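Local coordinates for glycosyl transferases group 1 family protein (Francisella tularensis subsp. tularensis, PDB 5I45) that probably transfers sugar residues onto acceptor molecules as a GT-B-type glycosyltransferase, of which this chain is the C-terminal domain, at residues Arg37-Thr41 and Phe76-Leu80; Glu49-Thr54 and Ser164-Ala168; Gly5-Gln9 and Thr193-Gln199; Asp113-Ser119 and Cys136-Thr141. All coordinates share one frame; numbering follows the deposited sequence.

How the interactions relate
The four contacts trace how one Rossmann-like domain is closed. The centre of interaction 4, between neighbouring strands 114-117 and 137-140 of the parallel sheet, lies about 5 Å from that of the chain. Interaction 2 packs helix 44-57 on helix 164-176, its centre about 12 Å from that of interaction 4, and Ile167 reaches Val116. Interaction 1, centred about 18 Å from interaction 4, sets the loop after strand 30-35 against helix 74-86; Thr41 touches Ser119. Along the chain, interactions 1 and 2 alternate and 4 is nested within 2. Interaction 3 encloses all, a separate surface contact joining the domain's ends, its centre about 18 Å from interaction 4's and 31 Å from the others.

Interaction 1 (Arg37-Thr41 and Phe76-Leu80); sequences RIRKT and FKKEL
Phe76 lays its ring against the backbone at Arg39 and Lys40. Lys40 N sits over one face, 3.4 Å from Phe76 CE2, while the carbonyl carbon of Arg39 approaches obliquely. In the Lys40 conformer described, the folded aliphatic chain crosses the ring at about a right angle, with CE 3.4 Å from Phe76 CE1, so methylenes rather than the ammonium make the touch. The opposite face is taken by Leu80 CD1, one helical turn on, 3.7 Å above the Phe76 ring plane and offset toward its rim. With CG anti to the backbone N (chi1 173°), Phe76 reaches out from helix 74-86 to this loop. Ile38 fills the adjoining corner: its CG2 lies 3.9 Å from Phe76 CD2, and its CD1 meets Lys77 CD at 3.8 Å.

Farther out, Phe95 of strand 93-96 backs Ile38, Lys77 and Leu80. Salt bridges hold the charged ends away from the apolar contact, Lys77 to Glu81 and Arg39 to Asp73. The loop leads from strand 30-35 toward helix 44-57, the strand-loop-helix step of a Rossmann-like fold; in GT-B relatives this region typically borders the sugar-nucleotide donor cleft.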
loop_
_atom_site.group_PDB
_atom_site.type_symbol
_atom_site.label_atom_id
_atom_site.label_comp_id
_atom_site.label_asym_id
_atom_site.label_seq_id
_atom_site.Cartn_x
_atom_site.Cartn_y
_atom_site.Cartn_z
ATOM N N ARG A 37 9.645 -6.089 3.159
ATOM C CA ARG A 37 9.811 -7.455 3.555
ATOM C C ARG A 37 8.512 -8.056 4.096
ATOM O O ARG A 37 7.724 -7.382 4.758
ATOM C CB ARG A 37 10.918 -7.469 4.602
ATOM C CG ARG A 37 11.278 -8.799 5.149
ATOM C CD ARG A 37 12.475 -8.655 6.064
ATOM N NE ARG A 37 12.645 -9.874 6.838
ATOM C CZ ARG A 37 13.695 -10.192 7.585
ATOM N NH1 ARG A 37 14.762 -9.409 7.659
ATOM N NH2 ARG A 37 13.684 -11.345 8.238
ATOM N N ILE A 38 8.289 -9.321 3.774
ATOM C CA ILE A 38 7.118 -10.060 4.244
ATOM C C ILE A 38 7.521 -10.703 5.564
ATOM O O ILE A 38 8.318 -11.655 5.605
ATOM C CB ILE A 38 6.688 -11.140 3.240
ATOM C CG1 ILE A 38 6.246 -10.487 1.935
ATOM C CG2 ILE A 38 5.593 -12.031 3.818
ATOM C CD1 ILE A 38 6.049 -11.458 0.801
ATOM N N ARG A 39 6.960 -10.180 6.650
ATOM C CA ARG A 39 7.327 -10.605 8.004
ATOM C C ARG A 39 6.232 -10.139 8.929
ATOM O O ARG A 39 5.655 -9.086 8.706
ATOM C CB ARG A 39 8.677 -9.977 8.390
ATOM C CG ARG A 39 9.210 -10.336 9.756
ATOM C CD ARG A 39 10.695 -9.999 9.922
ATOM N NE ARG A 39 11.156 -10.219 11.293
ATOM C CZ ARG A 39 11.403 -11.408 11.829
ATOM N NH1 ARG A 39 11.313 -12.541 11.110
ATOM N NH2 ARG A 39 11.783 -11.494 13.097
ATOM N N LYS A 40 5.935 -10.903 9.971
ATOM C CA LYS A 40 4.812 -10.522 10.822
ATOM C C LYS A 40 4.966 -9.135 11.443
ATOM O O LYS A 40 3.996 -8.383 11.506
ATOM C CB LYS A 40 4.537 -11.523 11.933
ATOM C CG LYS A 40 3.240 -11.192 12.650
ATOM C CD LYS A 40 2.076 -11.826 11.942
ATOM C CE LYS A 40 2.095 -13.305 12.233
ATOM N NZ LYS A 40 1.898 -13.498 13.683
ATOM N N THR A 41 6.169 -8.786 11.884
ATOM C CA THR A 41 6.379 -7.457 12.471
ATOM C C THR A 41 6.168 -6.302 11.501
ATOM O O THR A 41 6.047 -5.145 11.925
ATOM C CB THR A 41 7.773 -7.359 13.069
ATOM O OG1 THR A 41 8.733 -7.665 12.044
ATOM C CG2 THR A 41 7.923 -8.344 14.193
ATOM N N PHE A 76 5.705 -18.188 6.975
ATOM C CA PHE A 76 4.717 -17.119 7.169
ATOM C C PHE A 76 4.078 -16.716 5.850
ATOM O O PHE A 76 2.872 -16.592 5.730
ATOM C CB PHE A 76 5.417 -15.956 7.881
ATOM C CG PHE A 76 4.587 -14.711 8.010
ATOM C CD1 PHE A 76 3.456 -14.699 8.804
ATOM C CD2 PHE A 76 4.953 -13.544 7.361
ATOM C CE1 PHE A 76 2.702 -13.540 8.924
ATOM C CE2 PHE A 76 4.215 -12.398 7.488
ATOM C CZ PHE A 76 3.099 -12.393 8.260
ATOM N N LYS A 77 4.899 -16.565 4.818
ATOM C CA LYS A 77 4.378 -16.240 3.504
ATOM C C LYS A 77 3.447 -17.358 2.999
ATOM O O LYS A 77 2.360 -17.069 2.486
ATOM C CB LYS A 77 5.515 -15.971 2.538
ATOM C CG LYS A 77 5.048 -15.648 1.136
ATOM C CD LYS A 77 6.217 -15.255 0.258
ATOM C CE LYS A 77 5.796 -15.083 -1.187
ATOM N NZ LYS A 77 5.841 -16.372 -1.909
ATOM N N LYS A 78 3.833 -18.618 3.203
ATOM C CA LYS A 78 2.971 -19.739 2.798
ATOM C C LYS A 78 1.603 -19.705 3.499
ATOM O O LYS A 78 0.553 -19.976 2.879
ATOM C CB LYS A 78 3.652 -21.063 3.079
ATOM C CG LYS A 78 4.611 -21.523 1.998
ATOM C CD LYS A 78 5.283 -22.862 2.320
ATOM C CE LYS A 78 4.359 -23.925 2.919
ATOM N NZ LYS A 78 4.110 -23.831 4.408
ATOM N N GLU A 79 1.614 -19.364 4.792
ATOM C CA GLU A 79 0.352 -19.277 5.541
ATOM C C GLU A 79 -0.502 -18.156 4.972
ATOM O O GLU A 79 -1.702 -18.300 4.866
ATOM C CB GLU A 79 0.601 -19.083 7.045
ATOM C CG GLU A 79 -0.585 -18.654 7.915
ATOM C CD GLU A 79 -1.653 -19.716 8.197
ATOM O OE1 GLU A 79 -1.534 -20.844 7.657
ATOM O OE2 GLU A 79 -2.635 -19.430 8.978
ATOM N N LEU A 80 0.105 -17.017 4.647
ATOM C CA LEU A 80 -0.672 -15.940 4.029
ATOM C C LEU A 80 -1.288 -16.364 2.688
ATOM O O LEU A 80 -2.456 -16.080 2.415
ATOM C CB LEU A 80 0.192 -14.708 3.856
ATOM C CG LEU A 80 0.719 -14.102 5.151
ATOM C CD1 LEU A 80 1.543 -12.877 4.765
ATOM C CD2 LEU A 80 -0.364 -13.767 6.140
#

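Interaction 2 (Glu49-Thr54 and Ser164-Ala168); sequences EAAIVT and SQQIA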
loop_
_atom_site.group_PDB
_atom_site.type_symbol
_atom_site.label_atom_id
_atom_site.label_comp_id
_atom_site.label_asym_id
_atom_site.label_seq_id
_atom_site.Cartn_x
_atom_site.Cartn_y
_atom_site.Cartn_z
ATOM N N GLU A 49 -5.287 -9.972 5.915
ATOM C CA GLU A 49 -6.589 -10.168 6.547
ATOM C C GLU A 49 -7.538 -9.026 6.176
ATOM O O GLU A 49 -8.712 -9.256 5.846
ATOM C CB GLU A 49 -6.435 -10.323 8.063
ATOM C CG GLU A 49 -5.802 -11.666 8.424
ATOM C CD GLU A 49 -5.414 -11.794 9.876
ATOM O OE1 GLU A 49 -5.330 -10.769 10.566
ATOM O OE2 GLU A 49 -5.165 -12.926 10.312
ATOM N N ALA A 50 -7.028 -7.797 6.144
ATOM C CA ALA A 50 -7.859 -6.647 5.740
ATOM C C ALA A 50 -8.303 -6.784 4.275
ATOM O O ALA A 50 -9.445 -6.467 3.939
ATOM C CB ALA A 50 -7.114 -5.341 5.934
ATOM N N ALA A 51 -7.384 -7.226 3.427
ATOM C CA ALA A 51 -7.685 -7.385 2.016
ATOM C C ALA A 51 -8.723 -8.463 1.806
ATOM O O ALA A 51 -9.583 -8.336 0.945
ATOM C CB ALA A 51 -6.420 -7.690 1.212
ATOM N N ILE A 52 -8.667 -9.529 2.599
ATOM C CA ILE A 52 -9.636 -10.615 2.474
ATOM C C ILE A 52 -11.049 -10.119 2.815
ATOM O O ILE A 52 -12.002 -10.448 2.112
ATOM C CB ILE A 52 -9.212 -11.825 3.334
ATOM C CG1 ILE A 52 -8.023 -12.522 2.666
ATOM C CG2 ILE A 52 -10.366 -12.789 3.554
ATOM C CD1 ILE A 52 -7.389 -13.572 3.537
ATOM N N VAL A 53 -11.181 -9.328 3.864
ATOM C CA VAL A 53 -12.463 -8.734 4.230
ATOM C C VAL A 53 -12.926 -7.757 3.144
ATOM O O VAL A 53 -14.053 -7.781 2.680
ATOM C CB VAL A 53 -12.308 -7.986 5.591
ATOM C CG1 VAL A 53 -13.460 -7.040 5.878
ATOM C CG2 VAL A 53 -12.106 -8.989 6.727
ATOM N N THR A 54 -12.023 -6.881 2.714
ATOM C CA THR A 54 -12.403 -5.790 1.830
ATOM C C THR A 54 -12.723 -6.238 0.415
ATOM O O THR A 54 -13.691 -5.775 -0.198
ATOM C CB THR A 54 -11.262 -4.753 1.809
ATOM O OG1 THR A 54 -11.011 -4.293 3.142
ATOM C CG2 THR A 54 -11.607 -3.584 0.934
ATOM N N SER A 164 -6.243 -5.597 11.743
ATOM C CA SER A 164 -6.693 -5.809 10.393
ATOM C C SER A 164 -8.024 -5.115 10.091
ATOM O O SER A 164 -8.193 -4.551 9.020
ATOM C CB SER A 164 -6.810 -7.296 10.087
ATOM O OG SER A 164 -7.820 -7.915 10.869
ATOM N N GLN A 165 -8.991 -5.184 11.004
ATOM C CA GLN A 165 -10.291 -4.566 10.730
ATOM C C GLN A 165 -10.184 -3.048 10.582
ATOM O O GLN A 165 -10.915 -2.471 9.793
ATOM C CB GLN A 165 -11.352 -4.942 11.775
ATOM C CG GLN A 165 -12.784 -4.650 11.325
ATOM C CD GLN A 165 -13.125 -5.347 10.024
ATOM O OE1 GLN A 165 -12.848 -6.529 9.859
ATOM N NE2 GLN A 165 -13.677 -4.592 9.068
ATOM N N GLN A 166 -9.294 -2.395 11.338
ATOM C CA GLN A 166 -9.140 -0.953 11.178
ATOM C C GLN A 166 -8.612 -0.633 9.765
ATOM O O GLN A 166 -9.054 0.320 9.136
ATOM C CB GLN A 166 -8.238 -0.348 12.244
ATOM C CG GLN A 166 -8.889 -0.260 13.594
ATOM C CD GLN A 166 -7.973 0.328 14.633
ATOM O OE1 GLN A 166 -7.093 1.142 14.305
ATOM N NE2 GLN A 166 -8.175 -0.061 15.889
ATOM N N ILE A 167 -7.668 -1.427 9.270
ATOM C CA ILE A 167 -7.184 -1.240 7.894
ATOM C C ILE A 167 -8.343 -1.455 6.903
ATOM O O ILE A 167 -8.547 -0.647 5.999
ATOM C CB ILE A 167 -6.015 -2.179 7.580
ATOM C CG1 ILE A 167 -4.785 -1.883 8.462
ATOM C CG2 ILE A 167 -5.638 -2.050 6.099
ATOM C CD1 ILE A 167 -3.699 -2.930 8.366
ATOM N N ALA A 168 -9.100 -2.532 7.080
ATOM C CA ALA A 168 -10.223 -2.784 6.189
ATOM C C ALA A 168 -11.216 -1.652 6.160
ATOM O O ALA A 168 -11.735 -1.306 5.095
ATOM C CB ALA A 168 -10.912 -4.081 6.573
HETATM O O HOH W 1 -7.461 -10.149 12.368
#
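Gln165 brings its amide against the two methyls of Val53, NE2 standing 4.0 Å from Val53 CG1 and OE1 about equally far from both methyls, the two side chains crossing at about a right angle. The contact belongs to the helix-on-helix layer of a Rossmann-like domain, on the sheet face bearing Val116 and Ile139. The bond from the Gln165 backbone heads away from helix 44-57, but a bend at chi2 (57°) folds the amide back, and NE2 is held by Asp169 OD1 on the next turn. The second flat group, the carboxylate of Glu49, turns OE1 toward Ser164. A water links them in the Ser164 conformer described, donating to Glu49 OE1 and lying 2.7 Å from Ser164 OG. Glu49 OE2 has weak outside partners in Lys83 and Gln45.

Between these polar ends, the axes of segments 49-54 and 164-168 cross at -49°, consistent with ridges-into-grooves packing of rows four residues apart, here Ala50 with Thr54 and Ser164 with Ala168. Small side chains let these segment axes approach to 8.0 Å. Ala50 CB settles into the neighbouring helix, 3.4 Å from Ser164 O and 3.6 Å from Ile167 CG2. Ala168 CB is received in turn by Val53 CG1 and Thr54. Farther along helix 164-176, Leu171 and Ile175 also touch Thr54. The Thr54 hydroxyl is satisfied within its own helix: OG1 donates 2.8 Å to Ala50 O from above the carbonyl plane, making that oxygen a double acceptor, while the same OG1 rests 3.4 Å from Ala168 CB.

Interaction 3 (Gly5-Gln9 and Thr193-Gln199); sequences GVDTQ and TTKYKIQ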
loop_
_atom_site.group_PDB
_atom_site.type_symbol
_atom_site.label_atom_id
_atom_site.label_comp_id
_atom_site.label_asym_id
_atom_site.label_seq_id
_atom_site.Cartn_x
_atom_site.Cartn_y
_atom_site.Cartn_z
ATOM N N GLY A 5 13.495 12.637 3.873
ATOM C CA GLY A 5 12.810 13.142 2.665
ATOM C C GLY A 5 12.800 12.140 1.536
ATOM O O GLY A 5 13.423 11.075 1.605
ATOM N N VAL A 6 12.120 12.510 0.461
ATOM C CA VAL A 6 11.974 11.642 -0.676
ATOM C C VAL A 6 12.410 12.375 -1.952
ATOM O O VAL A 6 12.265 13.610 -2.057
ATOM C CB VAL A 6 10.510 11.126 -0.731
ATOM C CG1 VAL A 6 9.520 12.276 -0.679
ATOM C CG2 VAL A 6 10.274 10.257 -1.951
ATOM N N ASP A 7 12.973 11.615 -2.890
ATOM C CA ASP A 7 13.451 12.134 -4.173
ATOM C C ASP A 7 12.265 12.177 -5.107
ATOM O O ASP A 7 11.855 11.153 -5.631
ATOM C CB ASP A 7 14.572 11.232 -4.746
ATOM C CG ASP A 7 15.172 11.764 -6.058
ATOM O OD1 ASP A 7 14.608 12.689 -6.664
ATOM O OD2 ASP A 7 16.235 11.249 -6.483
ATOM N N THR A 8 11.732 13.379 -5.331
ATOM C CA THR A 8 10.545 13.554 -6.174
ATOM C C THR A 8 10.824 13.443 -7.688
ATOM O O THR A 8 9.877 13.509 -8.475
ATOM C CB THR A 8 9.812 14.860 -5.837
ATOM O OG1 THR A 8 10.717 15.940 -5.961
ATOM C CG2 THR A 8 9.261 14.799 -4.406
ATOM N N GLN A 9 12.100 13.300 -8.059
ATOM C CA GLN A 9 12.500 12.994 -9.444
ATOM C C GLN A 9 12.372 11.480 -9.683
ATOM O O GLN A 9 12.355 11.029 -10.833
ATOM C CB GLN A 9 13.959 13.404 -9.746
ATOM C CG GLN A 9 14.309 14.874 -9.529
ATOM C CD GLN A 9 15.723 15.261 -9.999
ATOM O OE1 GLN A 9 16.616 14.418 -10.140
ATOM N NE2 GLN A 9 15.929 16.551 -10.222
ATOM N N THR A 193 5.673 17.123 -1.140
ATOM C CA THR A 193 6.446 17.890 -2.123
ATOM C C THR A 193 6.853 19.265 -1.577
ATOM O O THR A 193 7.785 19.894 -2.092
ATOM C CB THR A 193 5.720 18.038 -3.471
ATOM O OG1 THR A 193 4.432 18.622 -3.254
ATOM C CG2 THR A 193 5.576 16.698 -4.144
ATOM N N THR A 194 6.189 19.709 -0.506
ATOM C CA THR A 194 6.509 20.980 0.132
ATOM C C THR A 194 7.471 20.801 1.281
ATOM O O THR A 194 8.437 21.567 1.393
ATOM C CB THR A 194 5.250 21.644 0.707
ATOM O OG1 THR A 194 4.312 21.873 -0.344
ATOM C CG2 THR A 194 5.583 22.976 1.401
ATOM N N LYS A 195 7.203 19.824 2.153
ATOM C CA LYS A 195 7.953 19.689 3.404
ATOM C C LYS A 195 8.989 18.560 3.477
ATOM O O LYS A 195 9.892 18.621 4.307
ATOM C CB LYS A 195 6.945 19.556 4.568
ATOM C CG LYS A 195 7.580 19.436 5.947
ATOM C CD LYS A 195 6.755 20.066 7.063
ATOM C CE LYS A 195 5.367 19.488 7.196
ATOM N NZ LYS A 195 4.740 19.818 8.526
ATOM N N TYR A 196 8.886 17.556 2.611
ATOM C CA TYR A 196 9.768 16.406 2.675
ATOM C C TYR A 196 10.461 16.130 1.324
ATOM O O TYR A 196 10.808 14.994 1.025
ATOM C CB TYR A 196 8.975 15.162 3.104
ATOM C CG TYR A 196 8.309 15.230 4.451
ATOM C CD1 TYR A 196 7.034 15.746 4.596
ATOM C CD2 TYR A 196 8.951 14.744 5.590
ATOM C CE1 TYR A 196 6.423 15.816 5.829
ATOM C CE2 TYR A 196 8.334 14.785 6.824
ATOM C CZ TYR A 196 7.071 15.330 6.938
ATOM O OH TYR A 196 6.450 15.385 8.172
ATOM N N LYS A 197 10.642 17.165 0.511
ATOM C CA LYS A 197 11.300 17.036 -0.786
ATOM C C LYS A 197 12.799 17.192 -0.559
ATOM O O LYS A 197 13.218 18.163 0.076
ATOM C CB LYS A 197 10.778 18.142 -1.716
ATOM C CG LYS A 197 11.319 18.117 -3.126
ATOM C CD LYS A 197 10.742 19.244 -3.974
ATOM C CE LYS A 197 11.588 19.444 -5.235
ATOM N NZ LYS A 197 10.977 20.343 -6.266
ATOM N N ILE A 198 13.605 16.245 -1.050
ATOM C CA ILE A 198 15.081 16.305 -0.873
ATOM C C ILE A 198 15.696 17.524 -1.572
ATOM O O ILE A 198 16.613 18.151 -1.039
ATOM C CB ILE A 198 15.757 15.001 -1.352
ATOM C CG1 ILE A 198 15.367 13.859 -0.411
ATOM C CG2 ILE A 198 17.283 15.152 -1.414
ATOM C CD1 ILE A 198 15.793 12.487 -0.870
ATOM N N GLN A 199 15.156 17.884 -2.737
ATOM C CA GLN A 199 15.683 19.019 -3.514
ATOM C C GLN A 199 14.837 20.293 -3.428
ATOM O O GLN A 199 15.148 21.306 -4.097
ATOM C CB GLN A 199 15.826 18.604 -4.967
ATOM C CG GLN A 199 16.873 17.541 -5.210
ATOM C CD GLN A 199 16.906 17.142 -6.667
ATOM O OE1 GLN A 199 16.082 16.333 -7.114
ATOM N NE2 GLN A 199 17.854 17.699 -7.419
HETATM O O HOH W 2 13.544 15.806 -4.657
HETATM O O HOH W 3 12.914 16.821 -7.283
#
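Val6 and the backbone flanking Lys197 form a single beta bridge that ties the start of the modelled chain to the residues after helix 178-195. Both polar backbone atoms of Val6 are used: its N donates 2.9 Å to Tyr196 O, almost in line with that carbonyl, and its O accepts from Ile198 N at 3.1 Å, this donor sitting above the carbonyl plane. Gly5 CA lies 3.2 Å from Tyr196 O, a close approach of backbone to backbone. An Asx turn follows, in which Gln9 N donates to Asp7 OD1 at 2.9 Å, meeting the anti side 34° out of the carboxylate plane. Asp7 CG is anti to its own N (chi1 -177°), and this brings the carboxylate round to accept from Gln9 N.

Two waters serve the next polar atoms. One molecule accepts from both Thr8 N and Gln199 N, and a second donates to Gln199 OE1 while lying 2.7 Å from Thr8 OG1. Ile198 CD1 packs on the Val6-Asp7 peptide. The Val6 side chain, directed away from segment 193-199, touches Leu129 and Glu130 of helix 126-133. The contact is at the surface of the C-terminal domain, probably near where the N-terminal domain joins, since this construct begins close by. The extended Lys197 side chain crosses Thr8 at about a right angle, its CG 3.6 Å from Thr8 OG1.

Interaction 4 (Asp113-Ser119 and Cys136-Thr141); sequences DIVVCAS and CAVIAT
Ile114 to Cys117 pair in parallel register with Ala137 to Ala140, the two strand axes 4.7 Å apart and turned 20° from each other, zipped by five backbone hydrogen bonds in which Ala137 N, Ile139 N and Thr141 N donate to Asp113 O, Val115 O and Cys117 O while Val115 N and Cys117 N donate to Ala137 O and Ile139 O.

Past the strands a side chain takes over the pairing. Thr141 OG1 lies between its backbone N and carbonyl carbon (chi1 55°), a torsion that lets it donate to Ser119 O at 2.7 Å, in the carbonyl plane and on a lone pair. Thr141 OG1 in turn accepts from Gly144 N, so the hydroxyl is engaged both ways. Ser119 OG is bonded to Glu122 O.

On one face of the sheet Ile114 CG2 meets Ile139 CD1 at 4.1 Å, the side chains crossing at a slant. On the other, Val115 CG2 touches Cys136 CB at 3.9 Å, and Cys117 SG lies 4.1 Å from Val138 CG1. CA-H...O contacts add to the ladder between the faces, such as Ile114 CA to Ala137 O at 3.2 Å. The buried carboxylate of Asp113 forms a salt bridge with Arg181.

The pair belongs to a beta-alpha-beta crossover whose helix 126-133 packs on Val115 and Val138. Helix 164-176 backs Ile114 and Ile139, and strands 30-35 and 157-158 flank the two.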
loop_
_atom_site.group_PDB
_atom_site.type_symbol
_atom_site.label_atom_id
_atom_site.label_comp_id
_atom_site.label_asym_id
_atom_site.label_seq_id
_atom_site.Cartn_x
_atom_site.Cartn_y
_atom_site.Cartn_z
ATOM N N ASP A 113 -3.611 2.926 -6.339
ATOM C CA ASP A 113 -4.452 3.952 -5.752
ATOM C C ASP A 113 -4.240 4.130 -4.260
ATOM O O ASP A 113 -4.371 5.222 -3.762
ATOM C CB ASP A 113 -5.931 3.695 -6.030
ATOM C CG ASP A 113 -6.354 4.218 -7.371
ATOM O OD1 ASP A 113 -6.033 3.615 -8.402
ATOM O OD2 ASP A 113 -6.974 5.306 -7.389
ATOM N N ILE A 114 -3.967 3.019 -3.568
ATOM C CA ILE A 114 -3.852 3.037 -2.098
ATOM C C ILE A 114 -2.621 2.273 -1.717
ATOM O O ILE A 114 -2.361 1.209 -2.303
ATOM C CB ILE A 114 -5.095 2.396 -1.450
ATOM C CG1 ILE A 114 -6.384 3.106 -1.878
ATOM C CG2 ILE A 114 -4.930 2.307 0.062
ATOM C CD1 ILE A 114 -7.673 2.407 -1.479
ATOM N N VAL A 115 -1.891 2.759 -0.729
ATOM C CA VAL A 115 -0.751 2.054 -0.146
ATOM C C VAL A 115 -0.975 1.929 1.345
ATOM O O VAL A 115 -1.393 2.887 2.001
ATOM C CB VAL A 115 0.596 2.741 -0.457
ATOM C CG1 VAL A 115 1.742 2.077 0.305
ATOM C CG2 VAL A 115 0.871 2.660 -1.936
ATOM N N VAL A 116 -0.726 0.716 1.863
ATOM C CA VAL A 116 -0.800 0.461 3.292
ATOM C C VAL A 116 0.584 0.282 3.867
ATOM O O VAL A 116 1.362 -0.469 3.332
ATOM C CB VAL A 116 -1.671 -0.774 3.604
ATOM C CG1 VAL A 116 -1.752 -1.011 5.091
ATOM C CG2 VAL A 116 -3.075 -0.580 3.032
ATOM N N CYS A 117 0.867 0.989 4.967
ATOM C CA CYS A 117 2.141 0.882 5.682
ATOM C C CYS A 117 1.749 0.376 7.061
ATOM O O CYS A 117 1.362 1.149 7.906
ATOM C CB CYS A 117 2.835 2.282 5.684
ATOM S SG CYS A 117 3.024 3.052 4.031
ATOM N N ALA A 118 1.832 -0.939 7.261
ATOM C CA ALA A 118 1.251 -1.620 8.424
ATOM C C ALA A 118 2.265 -2.026 9.496
ATOM O O ALA A 118 1.932 -2.787 10.398
ATOM C CB ALA A 118 0.518 -2.865 7.931
ATOM N N SER A 119 3.481 -1.520 9.412
ATOM C CA SER A 119 4.529 -1.975 10.325
ATOM C C SER A 119 4.172 -1.761 11.783
ATOM O O SER A 119 3.619 -0.748 12.158
ATOM C CB SER A 119 5.809 -1.251 10.034
ATOM O OG SER A 119 6.853 -1.737 10.855
ATOM N N CYS A 136 -0.478 8.414 -4.120
ATOM C CA CYS A 136 -1.240 7.261 -3.582
ATOM C C CYS A 136 -1.892 7.709 -2.281
ATOM O O CYS A 136 -1.298 8.472 -1.514
ATOM C CB CYS A 136 -0.321 6.092 -3.258
ATOM S SG CYS A 136 0.729 5.543 -4.577
ATOM N N ALA A 137 -3.100 7.238 -1.984
ATOM C CA ALA A 137 -3.697 7.488 -0.665
ATOM C C ALA A 137 -3.055 6.522 0.317
ATOM O O ALA A 137 -2.996 5.328 0.006
ATOM C CB ALA A 137 -5.187 7.277 -0.736
ATOM N N VAL A 138 -2.620 6.982 1.482
ATOM C CA VAL A 138 -1.920 6.131 2.438
ATOM C C VAL A 138 -2.716 5.880 3.705
ATOM O O VAL A 138 -3.308 6.798 4.334
ATOM C CB VAL A 138 -0.560 6.763 2.812
ATOM C CG1 VAL A 138 0.154 5.996 3.923
ATOM C CG2 VAL A 138 0.334 6.809 1.598
ATOM N N ILE A 139 -2.694 4.593 4.078
ATOM C CA ILE A 139 -3.186 4.124 5.370
ATOM C C ILE A 139 -1.956 3.602 6.095
ATOM O O ILE A 139 -1.249 2.769 5.578
ATOM C CB ILE A 139 -4.191 2.978 5.196
ATOM C CG1 ILE A 139 -5.432 3.445 4.441
ATOM C CG2 ILE A 139 -4.576 2.430 6.580
ATOM C CD1 ILE A 139 -6.259 2.299 3.888
ATOM N N ALA A 140 -1.691 4.103 7.290
ATOM C CA ALA A 140 -0.483 3.742 8.006
ATOM C C ALA A 140 -0.678 3.613 9.488
ATOM O O ALA A 140 -1.545 4.241 10.079
ATOM C CB ALA A 140 0.576 4.845 7.776
ATOM N N THR A 141 0.170 2.786 10.099
ATOM C CA THR A 141 0.345 2.796 11.549
ATOM C C THR A 141 1.278 3.983 11.917
ATOM O O THR A 141 1.891 4.597 11.061
ATOM C CB THR A 141 1.038 1.517 11.990
ATOM O OG1 THR A 141 2.262 1.404 11.261
ATOM C CG2 THR A 141 0.172 0.300 11.735
#